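Local atomic coordinates of LysR family transcriptional regulator (PDB entry 5FHK), a protein that probably binds specific DNA sequences as a LysR-type transcription factor regulating virulence genes, here represented by its regulatory domain. Residues Ile79-Pro84 / Gly164-Ile169. Sequence-based numbering, arbitrary orientation.
Sequences ILVASP and GSLVRI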
# COMPACT_ATOMS: atom_id res chain seq x y z
N ILE A 79 17.88 -5.10 -2.25
CA ILE A 79 19.14 -4.82 -1.57
C ILE A 79 18.86 -4.66 -0.09
O ILE A 79 17.75 -4.32 0.33
CB ILE A 79 19.82 -3.54 -2.11
CG1 ILE A 79 18.93 -2.34 -1.83
CG2 ILE A 79 20.08 -3.64 -3.63
CD1 ILE A 79 19.51 -1.07 -2.37
N LEU A 80 19.89 -4.87 0.71
CA LEU A 80 19.79 -4.78 2.16
C LEU A 80 20.09 -3.35 2.58
O LEU A 80 21.05 -2.76 2.09
CB LEU A 80 20.76 -5.75 2.81
CG LEU A 80 20.53 -7.24 2.52
CD1 LEU A 80 21.74 -8.09 2.97
CD2 LEU A 80 19.25 -7.72 3.20
N VAL A 81 19.24 -2.79 3.46
CA VAL A 81 19.44 -1.45 4.00
C VAL A 81 19.05 -1.38 5.48
O VAL A 81 18.40 -2.28 6.02
CB VAL A 81 18.66 -0.35 3.22
CG1 VAL A 81 19.17 -0.24 1.81
CG2 VAL A 81 17.13 -0.65 3.21
N ALA A 82 19.48 -0.30 6.13
CA ALA A 82 19.12 0.06 7.50
C ALA A 82 19.36 1.56 7.68
O ALA A 82 20.12 2.17 6.92
CB ALA A 82 19.94 -0.75 8.53
N SER A 83 18.72 2.16 8.68
CA SER A 83 18.94 3.59 8.90
C SER A 83 20.33 3.85 9.49
O SER A 83 20.97 2.94 10.02
CB SER A 83 17.86 4.16 9.82
OG SER A 83 18.16 3.91 11.18
N PRO A 84 20.86 5.07 9.34
CA PRO A 84 22.13 5.40 10.02
C PRO A 84 22.06 5.23 11.52
O PRO A 84 23.06 4.84 12.14
CB PRO A 84 22.36 6.87 9.62
CG PRO A 84 21.68 6.98 8.28
CD PRO A 84 20.47 6.09 8.35
N GLY A 164 20.78 9.56 1.98
CA GLY A 164 21.47 9.06 3.15
C GLY A 164 20.58 8.69 4.33
O GLY A 164 21.12 8.33 5.38
N SER A 165 19.25 8.79 4.20
CA SER A 165 18.36 8.43 5.30
C SER A 165 18.29 6.92 5.51
O SER A 165 17.92 6.48 6.60
CB SER A 165 16.94 8.97 5.06
OG SER A 165 16.49 8.73 3.73
N LEU A 166 18.59 6.13 4.49
CA LEU A 166 18.85 4.72 4.64
C LEU A 166 20.23 4.45 4.06
O LEU A 166 20.68 5.15 3.16
CB LEU A 166 17.78 3.85 3.96
CG LEU A 166 16.37 3.85 4.55
CD1 LEU A 166 15.36 3.24 3.60
CD2 LEU A 166 16.32 3.12 5.93
N VAL A 167 20.90 3.43 4.58
CA VAL A 167 22.24 3.03 4.17
C VAL A 167 22.19 1.60 3.62
O VAL A 167 21.51 0.74 4.19
CB VAL A 167 23.22 3.12 5.36
CG1 VAL A 167 24.53 2.44 5.04
CG2 VAL A 167 23.46 4.57 5.77
N ARG A 168 22.96 1.34 2.57
CA ARG A 168 23.12 -0.03 2.09
C ARG A 168 24.03 -0.81 3.04
O ARG A 168 25.10 -0.34 3.40
CB ARG A 168 23.73 -0.02 0.68
CG ARG A 168 24.11 -1.39 0.14
CD ARG A 168 23.18 -1.77 -0.97
NE ARG A 168 23.39 -3.13 -1.48
CZ ARG A 168 23.77 -3.41 -2.73
NH1 ARG A 168 24.01 -2.44 -3.60
NH2 ARG A 168 23.91 -4.67 -3.11
N ILE A 169 23.60 -1.99 3.44
CA ILE A 169 24.48 -2.81 4.25
C ILE A 169 24.77 -4.09 3.47
O ILE A 169 23.94 -4.55 2.68
CB ILE A 169 23.89 -3.09 5.65
CG1 ILE A 169 22.65 -3.94 5.54
CG2 ILE A 169 23.52 -1.79 6.33
CD1 ILE A 169 22.67 -5.09 6.48
O HOH W 1 22.78 -5.67 0.17
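A82 and V167 exchange two backbone hydrogen bonds, a worked example of how a very short strand can be fixed to the edge of a longer one. V167 N reaches A82 O at 2.8 Å, and A82 N returns to V167 O at 3.0 Å. Next along is the antiparallel non-hydrogen-bonded pair V81 and R168, after which I169 N binds L80 O from well above the carbonyl plane, 48° out of it. L80 O also receives a CA-H...O contact from R168 CA. Where the two backbones part, one water takes up the slack, accepting from L80 N and from R168 NE and lying near I169 O.

In the regulatory domain, a periplasmic-binding-protein-like fold, residues 167-168 thus add to one margin of strand 68-82, while strand 149-153 pairs along the other through I79 and V81.

Among the side chains, I79 and R168 cross at about a right angle. I79 CG2 sits over the centre of one face of the guanidinium, 3.8 Å above its plane, whereas the water lies at the edge. With CG anti to the backbone N (chi1 173°) and a bend at chi2, the arginine runs back along the partner strand; its NH2 is hydrogen-bonded to W173 O. L80 CB packs on I169 CG1 at 3.8 Å. At the far end, P84 CG meets V167 CG2 at 3.9 Å, beside S83, whose OG caps Y86 N at the start of the next helix.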